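Local coordinates for protein hydrogenase maturation factor (Thermoanaerobacter tengcongensis, PDB 3VTH) that probably transfers the carbamoyl group of carbamoyl phosphate, with consumption of ATP, to the C-terminal cysteine of HypE during the maturation of [NiFe]-hydrogenases, at residues E480-H485 with Y511-N516; H487-M492 with C525-F530; I504-T509 with W518-L523. All coordinates share one frame; numbering follows the deposited sequence.

Contact 1 of 3, residues E480-H485 with Y511-N516; sequences EVQHHH and YGTDGN. With FE (Fe (III) ion), chain I; AP2 (phosphomethylphosphonic acid adenosyl ester), chain H.
Q482 caps, and H483 begins, the helix after strand 478-481, and here the backbone faces the start of the 511-516 loop, with H483 and Y511 CA atoms 6.5 Å apart; a type I turn from G512 to G515 reverses that loop. Q482 carries the contact. Q482 NE2 donates to Y511 O at 3.0 Å, reaching it from above the carbonyl plane, and gives a nearly straight bond (173°) to H484 ND1, lying in that ring's plane at its edge. The carboxamide oxygen turns to the helix start, where Q482 OE1 accepts from H485 N at 3.1 Å and, more weakly, from H484 N. With CG anti to the backbone N (chi1 -161°), the bend at chi2 brings OE1 to these two N-H groups, while Q482 CG meets T513 CG2 at 4.0 Å. A water bridges H483 N and Y511 O, giving this carbonyl a second donor. H483 NE2 binds the iron(III) ion at 2.2 Å, and H483 ND1 is hydrogen-bonded to D460 OD1. The whole is a side-chain N-cap whose amide NH2 also bonds the loop carbonyl Y511 O, at the head of the helix bearing the iron-binding histidines of the Kae1-like nucleotide site.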
loop_
_atom_site.group_PDB
_atom_site.type_symbol
_atom_site.label_atom_id
_atom_site.label_comp_id
_atom_site.label_asym_id
_atom_site.label_seq_id
_atom_site.Cartn_x
_atom_site.Cartn_y
_atom_site.Cartn_z
ATOM N N GLU A 480 10.610 19.344 -11.128
ATOM C CA GLU A 480 9.156 19.236 -11.166
ATOM C C GLU A 480 8.773 18.129 -12.126
ATOM O O GLU A 480 9.373 17.993 -13.198
ATOM C CB GLU A 480 8.496 20.581 -11.553
ATOM C CG GLU A 480 8.835 21.112 -12.966
ATOM C CD GLU A 480 8.079 22.403 -13.333
ATOM O OE1 GLU A 480 8.118 22.797 -14.530
ATOM O OE2 GLU A 480 7.453 23.017 -12.431
ATOM N N VAL A 481 7.773 17.342 -11.739
ATOM C CA VAL A 481 7.360 16.162 -12.481
ATOM C C VAL A 481 5.849 16.248 -12.704
ATOM O O VAL A 481 5.079 16.414 -11.757
ATOM C CB VAL A 481 7.710 14.861 -11.705
ATOM C CG1 VAL A 481 7.169 13.626 -12.434
ATOM C CG2 VAL A 481 9.240 14.764 -11.469
ATOM N N GLN A 482 5.425 16.160 -13.961
ATOM C CA GLN A 482 4.000 16.210 -14.248
ATOM C C GLN A 482 3.343 14.943 -13.684
ATOM O O GLN A 482 3.905 13.859 -13.774
ATOM C CB GLN A 482 3.739 16.363 -15.743
ATOM C CG GLN A 482 2.315 16.873 -16.039
ATOM C CD GLN A 482 1.267 15.769 -16.004
ATOM O OE1 GLN A 482 1.537 14.633 -16.396
ATOM N NE2 GLN A 482 0.060 16.103 -15.545
ATOM N N HIS A 483 2.152 15.110 -13.106
ATOM C CA HIS A 483 1.453 14.066 -12.330
ATOM C C HIS A 483 1.245 12.757 -13.090
ATOM O O HIS A 483 1.504 11.669 -12.570
ATOM C CB HIS A 483 0.090 14.615 -11.888
ATOM C CG HIS A 483 -0.644 13.728 -10.929
ATOM N ND1 HIS A 483 -0.426 13.766 -9.567
ATOM C CD2 HIS A 483 -1.615 12.803 -11.129
ATOM C CE1 HIS A 483 -1.226 12.897 -8.971
ATOM N NE2 HIS A 483 -1.958 12.302 -9.895
ATOM N N HIS A 484 0.739 12.864 -14.318
ATOM C CA HIS A 484 0.427 11.685 -15.102
ATOM C C HIS A 484 1.662 10.994 -15.635
ATOM O O HIS A 484 1.701 9.767 -15.694
ATOM C CB HIS A 484 -0.647 12.016 -16.148
ATOM C CG HIS A 484 -1.891 12.531 -15.498
ATOM N ND1 HIS A 484 -2.089 13.870 -15.238
ATOM C CD2 HIS A 484 -2.930 11.878 -14.923
ATOM C CE1 HIS A 484 -3.224 14.026 -14.582
ATOM N NE2 HIS A 484 -3.754 12.834 -14.380
ATOM N N HIS A 485 2.678 11.779 -15.982
ATOM C CA HIS A 485 3.973 11.221 -16.309
ATOM C C HIS A 485 4.458 10.363 -15.131
ATOM O O HIS A 485 4.907 9.238 -15.336
ATOM C CB HIS A 485 4.961 12.355 -16.664
ATOM C CG HIS A 485 6.284 11.884 -17.189
ATOM N ND1 HIS A 485 7.405 12.685 -17.181
ATOM C CD2 HIS A 485 6.670 10.700 -17.728
ATOM C CE1 HIS A 485 8.424 12.019 -17.695
ATOM N NE2 HIS A 485 8.009 10.807 -18.017
ATOM N N TYR A 511 -2.566 18.082 -12.022
ATOM C CA TYR A 511 -2.302 19.384 -12.581
ATOM C C TYR A 511 -1.633 19.222 -13.948
ATOM O O TYR A 511 -0.566 18.617 -14.040
ATOM C CB TYR A 511 -1.389 20.132 -11.618
ATOM C CG TYR A 511 -1.022 21.511 -12.054
ATOM C CD1 TYR A 511 -1.869 22.585 -11.803
ATOM C CD2 TYR A 511 0.198 21.756 -12.688
ATOM C CE1 TYR A 511 -1.524 23.863 -12.193
ATOM C CE2 TYR A 511 0.552 23.027 -13.081
ATOM C CZ TYR A 511 -0.305 24.080 -12.823
ATOM O OH TYR A 511 0.039 25.350 -13.222
ATOM N N GLY A 512 -2.278 19.742 -14.994
ATOM C CA GLY A 512 -1.750 19.700 -16.363
ATOM C C GLY A 512 -0.814 20.866 -16.650
ATOM O O GLY A 512 -0.782 21.830 -15.887
ATOM N N THR A 513 -0.056 20.791 -17.740
ATOM C CA THR A 513 0.911 21.852 -18.072
ATOM C C THR A 513 0.265 23.028 -18.812
ATOM O O THR A 513 0.921 24.040 -19.076
ATOM C CB THR A 513 2.065 21.306 -18.937
ATOM O OG1 THR A 513 1.520 20.676 -20.101
ATOM C CG2 THR A 513 2.876 20.268 -18.146
ATOM N N ASP A 514 -1.014 22.882 -19.160
ATOM C CA ASP A 514 -1.714 23.939 -19.855
ATOM C C ASP A 514 -2.691 24.691 -18.938
ATOM O O ASP A 514 -3.601 25.386 -19.420
ATOM C CB ASP A 514 -2.433 23.381 -21.094
ATOM C CG ASP A 514 -3.509 22.337 -20.742
ATOM O OD1 ASP A 514 -3.604 21.907 -19.566
ATOM O OD2 ASP A 514 -4.234 21.923 -21.666
ATOM N N GLY A 515 -2.497 24.550 -17.629
ATOM C CA GLY A 515 -3.352 25.216 -16.635
ATOM C C GLY A 515 -4.699 24.530 -16.444
ATOM O O GLY A 515 -5.586 25.051 -15.749
ATOM N N ASN A 516 -4.875 23.374 -17.075
ATOM C CA ASN A 516 -6.123 22.642 -16.906
ATOM C C ASN A 516 -5.897 21.398 -16.089
ATOM O O ASN A 516 -4.753 21.009 -15.846
ATOM C CB ASN A 516 -6.758 22.314 -18.263
ATOM C CG ASN A 516 -7.166 23.568 -19.036
ATOM O OD1 ASN A 516 -7.640 24.545 -18.454
ATOM N ND2 ASN A 516 -6.964 23.549 -20.354
HETATM FE FE FE I . -3.408 10.634 -9.864
HETATM P PB AP2 H . -5.889 12.159 -8.405
HETATM O O1B AP2 H . -7.182 11.948 -9.151
HETATM O O2B AP2 H . -4.627 12.012 -9.199
HETATM O O3B AP2 H . -5.943 13.376 -7.517
HETATM C C3A AP2 H . -5.888 10.774 -7.235
HETATM P PA AP2 H . -5.716 9.129 -7.986
HETATM O O1A AP2 H . -5.502 8.273 -6.745
HETATM O O2A AP2 H . -4.749 9.021 -9.140
HETATM O "O5'" AP2 H . -7.170 8.820 -8.626
HETATM C "C5'" AP2 H . -8.253 8.603 -7.728
HETATM C "C4'" AP2 H . -9.501 8.719 -8.572
HETATM O "O4'" AP2 H . -9.633 7.557 -9.393
HETATM C "C3'" AP2 H . -10.767 8.759 -7.739
HETATM O "O3'" AP2 H . -10.979 10.068 -7.199
HETATM C "C2'" AP2 H . -11.786 8.348 -8.783
HETATM O "O2'" AP2 H . -12.104 9.523 -9.537
HETATM C "C1'" AP2 H . -11.026 7.327 -9.641
HETATM N N9 AP2 H . -11.474 5.971 -9.209
HETATM C C8 AP2 H . -11.297 5.385 -7.998
HETATM N N7 AP2 H . -11.886 4.160 -7.941
HETATM C C5 AP2 H . -12.459 3.939 -9.141
HETATM C C6 AP2 H . -13.250 2.848 -9.764
HETATM N N6 AP2 H . -13.544 1.712 -9.082
HETATM N N1 AP2 H . -13.671 3.034 -11.045
HETATM C C2 AP2 H . -13.376 4.144 -11.755
HETATM N N3 AP2 H . -12.673 5.178 -11.244
HETATM C C4 AP2 H . -12.199 5.132 -9.967
HETATM O O HOH W 1 1.376 17.850 -12.344
#

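Contact 2 of 3, residues H487-M492 with C525-F530; sequences HIASCM and CDLKSF. With FE (Fe (III) ion), chain I.
I488, A489 and M492 line one side of helix 483-494 and pack against residues C525-L527 of the loop between strands 517-525 and 530-542, in the actin-like ATPase fold of the Kae1-like region. No hydrogen bond crosses the contact; shape does the work. The bump on the loop is L527, whose CD2 settles between two helix residues one turn apart, meeting A489 CB at 4.1 Å and M492 CE at 3.9 Å. At A489, which has only a methyl, the backbones come close: A489 and L527 CA atoms are 6.2 Å apart. M492 answers with a hook: its chain runs extended through chi2 and bends at chi3 (70°), which carries M492 CE over the loop to L527 CD2 and to D526 CA at 4.1 Å. The methionine and leucine chains run alongside each other with opposite sense. D526 CB points away from the helix, and D526 OD1 accepts from K528 N at 2.8 Å, an Asx turn. Behind the packing face, H487 holds the iron(III) ion through NE2, while helix 737-749 touches A489 and L527. At the other end of the contact a branch methyl meets a thiol closely, I488 CG2 lying 3.5 Å from C525 SG.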
loop_
_atom_site.group_PDB
_atom_site.type_symbol
_atom_site.label_atom_id
_atom_site.label_comp_id
_atom_site.label_asym_id
_atom_site.label_seq_id
_atom_site.Cartn_x
_atom_site.Cartn_y
_atom_site.Cartn_z
ATOM N N HIS A 487 2.678 8.830 -12.723
ATOM C CA HIS A 487 1.887 7.577 -12.669
ATOM C C HIS A 487 2.474 6.541 -13.637
ATOM O O HIS A 487 2.701 5.377 -13.264
ATOM C CB HIS A 487 0.404 7.814 -13.046
ATOM C CG HIS A 487 -0.483 8.231 -11.909
ATOM N ND1 HIS A 487 -0.586 7.521 -10.728
ATOM C CD2 HIS A 487 -1.368 9.257 -11.808
ATOM C CE1 HIS A 487 -1.479 8.103 -9.944
ATOM N NE2 HIS A 487 -1.966 9.160 -10.576
ATOM N N ILE A 488 2.722 6.946 -14.883
ATOM C CA ILE A 488 3.255 6.008 -15.881
ATOM C C ILE A 488 4.644 5.494 -15.461
ATOM O O ILE A 488 4.930 4.289 -15.568
ATOM C CB ILE A 488 3.303 6.633 -17.321
ATOM C CG1 ILE A 488 1.913 7.086 -17.777
ATOM C CG2 ILE A 488 3.921 5.656 -18.366
ATOM C CD1 ILE A 488 0.797 6.018 -17.645
ATOM N N ALA A 489 5.487 6.402 -14.958
ATOM C CA ALA A 489 6.849 6.041 -14.543
ATOM C C ALA A 489 6.865 5.105 -13.330
ATOM O O ALA A 489 7.765 4.263 -13.223
ATOM C CB ALA A 489 7.671 7.287 -14.237
ATOM N N SER A 490 5.888 5.250 -12.432
ATOM C CA SER A 490 5.790 4.365 -11.262
ATOM C C SER A 490 5.643 2.910 -11.696
ATOM O O SER A 490 6.280 2.018 -11.126
ATOM C CB SER A 490 4.673 4.787 -10.288
ATOM O OG SER A 490 3.359 4.466 -10.746
ATOM N N CYS A 491 4.820 2.682 -12.712
ATOM C CA CYS A 491 4.672 1.346 -13.287
ATOM C C CYS A 491 5.938 0.917 -14.045
ATOM O O CYS A 491 6.412 -0.206 -13.867
ATOM C CB CYS A 491 3.437 1.289 -14.184
ATOM S SG CYS A 491 3.211 -0.300 -14.979
ATOM N N MET A 492 6.509 1.808 -14.859
ATOM C CA MET A 492 7.778 1.506 -15.546
ATOM C C MET A 492 8.874 1.069 -14.568
ATOM O O MET A 492 9.586 0.094 -14.826
ATOM C CB MET A 492 8.261 2.710 -16.358
ATOM C CG MET A 492 7.354 3.092 -17.529
ATOM S SD MET A 492 7.863 4.621 -18.346
ATOM C CE MET A 492 9.384 4.040 -19.118
ATOM N N CYS A 525 5.764 8.387 -23.459
ATOM C CA CYS A 525 6.809 8.831 -22.546
ATOM C C CYS A 525 7.888 7.813 -22.251
ATOM O O CYS A 525 7.697 6.600 -22.397
ATOM C CB CYS A 525 6.214 9.338 -21.237
ATOM S SG CYS A 525 5.119 8.200 -20.407
ATOM N N ASP A 526 9.035 8.331 -21.845
ATOM C CA ASP A 526 10.072 7.495 -21.261
ATOM C C ASP A 526 10.278 8.014 -19.848
ATOM O O ASP A 526 9.403 8.682 -19.320
ATOM C CB ASP A 526 11.360 7.515 -22.107
ATOM C CG ASP A 526 11.882 8.927 -22.385
ATOM O OD1 ASP A 526 11.550 9.880 -21.645
ATOM O OD2 ASP A 526 12.644 9.085 -23.370
ATOM N N LEU A 527 11.430 7.745 -19.244
ATOM C CA LEU A 527 11.660 8.200 -17.876
ATOM C C LEU A 527 12.155 9.651 -17.830
ATOM O O LEU A 527 12.367 10.203 -16.758
ATOM C CB LEU A 527 12.649 7.273 -17.157
ATOM C CG LEU A 527 12.241 5.816 -16.856
ATOM C CD1 LEU A 527 13.380 5.058 -16.185
ATOM C CD2 LEU A 527 10.991 5.752 -15.983
ATOM N N LYS A 528 12.369 10.270 -18.981
ATOM C CA LYS A 528 12.908 11.626 -18.959
ATOM C C LYS A 528 12.056 12.698 -19.638
ATOM O O LYS A 528 12.431 13.873 -19.628
ATOM C CB LYS A 528 14.334 11.647 -19.520
ATOM C CG LYS A 528 14.490 11.060 -20.918
ATOM C CD LYS A 528 15.991 10.958 -21.282
ATOM C CE LYS A 528 16.200 10.272 -22.628
ATOM N NZ LYS A 528 17.648 10.210 -22.992
ATOM N N SER A 529 10.940 12.294 -20.242
ATOM C CA SER A 529 10.073 13.213 -20.999
ATOM C C SER A 529 8.747 12.545 -21.313
ATOM O O SER A 529 8.630 11.318 -21.238
ATOM C CB SER A 529 10.735 13.595 -22.328
ATOM O OG SER A 529 10.891 12.435 -23.136
ATOM N N PHE A 530 7.763 13.356 -21.688
ATOM C CA PHE A 530 6.481 12.858 -22.162
ATOM C C PHE A 530 5.964 13.736 -23.290
ATOM O O PHE A 530 6.316 14.917 -23.380
ATOM C CB PHE A 530 5.464 12.772 -21.012
ATOM C CG PHE A 530 4.909 14.107 -20.591
ATOM C CD1 PHE A 530 3.753 14.626 -21.193
ATOM C CD2 PHE A 530 5.529 14.845 -19.606
ATOM C CE1 PHE A 530 3.246 15.875 -20.817
ATOM C CE2 PHE A 530 5.015 16.080 -19.216
ATOM C CZ PHE A 530 3.876 16.596 -19.818
HETATM FE FE FE I . -3.408 10.634 -9.864
#

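Contact 3 of 3, residues I504-T509 with W518-L523; sequences IAYDGT and WGAEIL. With FE (Fe (III) ion), chain I; AP2 (phosphomethylphosphonic acid adenosyl ester), chain H.
A505 and E521 form the hydrogen-bonded pair of two antiparallel strands, A505 N giving to E521 O at 2.9 Å and E521 N to A505 O at 3.1 Å. On the face bearing I504, Y506, A520 and I522, the methyl I522 CD1 lies 3.7 Å from I504 CG1, and I504 CG2 sits over the centre of the Y506 ring, whose edge meets E521 N. The backbone N of D507 bonds to G519 O, and from there D507 CB lies beside O2A and O5' of the nucleotide analogue. CG, placed between backbone N and carbonyl carbon (chi1 67°), comes close to the metal. The carboxylate then divides its work: D507 OD1 lies 3.1 Å from G519 CA and accepts from H484 NE2, whereas D507 OD2 binds the iron(III) ion at 2.1 Å. Beyond the corner at G508, T509 N donates to O1B of the analogue at 2.7 Å. The backbone N atoms of G519 and A520 reach E521 OE1 from opposite faces of the carboxylate plane, and R532 pairs with OE2. The strand end thus presents an aspartate and amide donors together, consistent with holding the metal and the analogue's phosphoryl oxygens together; H484 probably helps to orient the carboxylate.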
loop_
_atom_site.group_PDB
_atom_site.type_symbol
_atom_site.label_atom_id
_atom_site.label_comp_id
_atom_site.label_asym_id
_atom_site.label_seq_id
_atom_site.Cartn_x
_atom_site.Cartn_y
_atom_site.Cartn_z
ATOM N N ILE A 504 -1.117 5.238 -20.585
ATOM C CA ILE A 504 -2.534 5.561 -20.422
ATOM C C ILE A 504 -2.740 5.912 -18.939
ATOM O O ILE A 504 -2.683 5.050 -18.072
ATOM C CB ILE A 504 -3.413 4.379 -20.889
ATOM C CG1 ILE A 504 -3.123 4.119 -22.387
ATOM C CG2 ILE A 504 -4.894 4.665 -20.612
ATOM C CD1 ILE A 504 -3.707 2.880 -22.967
ATOM N N ALA A 505 -2.917 7.194 -18.664
ATOM C CA ALA A 505 -2.976 7.683 -17.307
ATOM C C ALA A 505 -4.388 8.209 -17.052
ATOM O O ALA A 505 -4.757 9.302 -17.507
ATOM C CB ALA A 505 -1.945 8.766 -17.104
ATOM N N TYR A 506 -5.187 7.411 -16.353
ATOM C CA TYR A 506 -6.592 7.768 -16.114
ATOM C C TYR A 506 -6.762 7.959 -14.612
ATOM O O TYR A 506 -6.445 7.067 -13.835
ATOM C CB TYR A 506 -7.551 6.676 -16.631
ATOM C CG TYR A 506 -7.706 6.579 -18.146
ATOM C CD1 TYR A 506 -7.116 7.524 -19.003
ATOM C CD2 TYR A 506 -8.493 5.573 -18.712
ATOM C CE1 TYR A 506 -7.303 7.475 -20.389
ATOM C CE2 TYR A 506 -8.681 5.495 -20.099
ATOM C CZ TYR A 506 -8.075 6.450 -20.929
ATOM O OH TYR A 506 -8.253 6.376 -22.286
ATOM N N ASP A 507 -7.227 9.130 -14.202
ATOM C CA ASP A 507 -7.496 9.392 -12.774
ATOM C C ASP A 507 -8.486 10.537 -12.596
ATOM O O ASP A 507 -9.150 10.924 -13.561
ATOM C CB ASP A 507 -6.201 9.578 -11.937
ATOM C CG ASP A 507 -5.397 10.834 -12.289
ATOM O OD1 ASP A 507 -5.853 11.725 -13.058
ATOM O OD2 ASP A 507 -4.258 10.937 -11.774
ATOM N N GLY A 508 -8.607 11.053 -11.369
ATOM C CA GLY A 508 -9.535 12.150 -11.075
ATOM C C GLY A 508 -9.014 13.549 -11.387
ATOM O O GLY A 508 -9.633 14.312 -12.153
ATOM N N THR A 509 -7.895 13.926 -10.767
ATOM C CA THR A 509 -7.351 15.262 -10.964
ATOM C C THR A 509 -5.852 15.256 -10.824
ATOM O O THR A 509 -5.312 14.802 -9.825
ATOM C CB THR A 509 -7.865 16.293 -9.912
ATOM O OG1 THR A 509 -7.673 15.762 -8.591
ATOM C CG2 THR A 509 -9.329 16.592 -10.101
ATOM N N TRP A 518 -5.921 17.456 -15.694
ATOM C CA TRP A 518 -5.727 16.290 -16.555
ATOM C C TRP A 518 -6.157 15.041 -15.796
ATOM O O TRP A 518 -6.396 15.104 -14.582
ATOM C CB TRP A 518 -4.257 16.158 -16.948
ATOM C CG TRP A 518 -3.744 17.173 -17.934
ATOM C CD1 TRP A 518 -4.368 18.326 -18.358
ATOM C CD2 TRP A 518 -2.460 17.152 -18.584
ATOM N NE1 TRP A 518 -3.552 19.005 -19.234
ATOM C CE2 TRP A 518 -2.384 18.304 -19.399
ATOM C CE3 TRP A 518 -1.376 16.259 -18.565
ATOM C CZ2 TRP A 518 -1.252 18.601 -20.189
ATOM C CZ3 TRP A 518 -0.254 16.546 -19.355
ATOM C CH2 TRP A 518 -0.208 17.706 -20.159
ATOM N N GLY A 519 -6.237 13.902 -16.474
ATOM C CA GLY A 519 -6.792 12.694 -15.824
ATOM C C GLY A 519 -7.439 11.704 -16.773
ATOM O O GLY A 519 -7.987 10.687 -16.348
ATOM N N ALA A 520 -7.367 11.995 -18.064
ATOM C CA ALA A 520 -7.796 11.053 -19.077
ATOM C C ALA A 520 -6.858 11.202 -20.256
ATOM O O ALA A 520 -7.266 11.601 -21.356
ATOM C CB ALA A 520 -9.243 11.325 -19.469
ATOM N N GLU A 521 -5.593 10.872 -20.010
ATOM C CA GLU A 521 -4.505 11.225 -20.915
ATOM C C GLU A 521 -3.854 9.999 -21.533
ATOM O O GLU A 521 -3.715 8.968 -20.874
ATOM C CB GLU A 521 -3.420 11.993 -20.146
ATOM C CG GLU A 521 -3.975 13.030 -19.152
ATOM C CD GLU A 521 -4.864 14.035 -19.830
ATOM O OE1 GLU A 521 -6.008 14.238 -19.355
ATOM O OE2 GLU A 521 -4.425 14.597 -20.860
ATOM N N ILE A 522 -3.464 10.126 -22.799
ATOM C CA ILE A 522 -2.564 9.167 -23.412
ATOM C C ILE A 522 -1.291 9.913 -23.752
ATOM O O ILE A 522 -1.300 10.938 -24.444
ATOM C CB ILE A 522 -3.100 8.489 -24.710
ATOM C CG1 ILE A 522 -4.568 8.086 -24.600
ATOM C CG2 ILE A 522 -2.204 7.278 -25.097
ATOM C CD1 ILE A 522 -4.879 7.095 -23.598
ATOM N N LEU A 523 -0.199 9.396 -23.229
ATOM C CA LEU A 523 1.105 9.979 -23.441
ATOM C C LEU A 523 1.958 9.002 -24.217
ATOM O O LEU A 523 1.697 7.791 -24.216
ATOM C CB LEU A 523 1.774 10.228 -22.085
ATOM C CG LEU A 523 0.935 10.905 -21.005
ATOM C CD1 LEU A 523 1.764 11.046 -19.714
ATOM C CD2 LEU A 523 0.426 12.287 -21.506
HETATM FE FE FE I . -3.408 10.634 -9.864
HETATM P PB AP2 H . -5.889 12.159 -8.405
HETATM O O1B AP2 H . -7.182 11.948 -9.151
HETATM O O2B AP2 H . -4.627 12.012 -9.199
HETATM O O3B AP2 H . -5.943 13.376 -7.517
HETATM C C3A AP2 H . -5.888 10.774 -7.235
HETATM P PA AP2 H . -5.716 9.129 -7.986
HETATM O O1A AP2 H . -5.502 8.273 -6.745
HETATM O O2A AP2 H . -4.749 9.021 -9.140
HETATM O "O5'" AP2 H . -7.170 8.820 -8.626
HETATM C "C5'" AP2 H . -8.253 8.603 -7.728
HETATM C "C4'" AP2 H . -9.501 8.719 -8.572
HETATM O "O4'" AP2 H . -9.633 7.557 -9.393
HETATM C "C3'" AP2 H . -10.767 8.759 -7.739
HETATM O "O3'" AP2 H . -10.979 10.068 -7.199
HETATM C "C2'" AP2 H . -11.786 8.348 -8.783
HETATM O "O2'" AP2 H . -12.104 9.523 -9.537
HETATM C "C1'" AP2 H . -11.026 7.327 -9.641
HETATM N N9 AP2 H . -11.474 5.971 -9.209
HETATM C C8 AP2 H . -11.297 5.385 -7.998
HETATM N N7 AP2 H . -11.886 4.160 -7.941
HETATM C C5 AP2 H . -12.459 3.939 -9.141
HETATM C C6 AP2 H . -13.250 2.848 -9.764
HETATM N N6 AP2 H . -13.544 1.712 -9.082
HETATM N N1 AP2 H . -13.671 3.034 -11.045
HETATM C C2 AP2 H . -13.376 4.144 -11.755
HETATM N N3 AP2 H . -12.673 5.178 -11.244
HETATM C C4 AP2 H . -12.199 5.132 -9.967
#

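How the contacts relate
The three contacts surround one iron(III) ion with a shared set of elements: helix 483-494 supplies H483 in contact 1 and H487 in contact 2, strand 501-507 supplies D507 in contact 3, and D734 completes the protein ligands, while AP2 O2A and O2B fill the other two positions. Contacts 1 and 3 have centres about 10 Å apart, contact 2 about 13 Å from either. Second-shell bonds connect them. The 2.7 Å link from H484 NE2 to D507 OD1 joins contacts 1 and 3 and may help to relate the capped helix start to the metal site. H485 NE2 similarly reaches D526 O at 2.9 Å, probably a hydrogen bond, joining contacts 1 and 2, while I488 CD1 packs on A505 CB at 3.9 Å, seating the helix against the sheet.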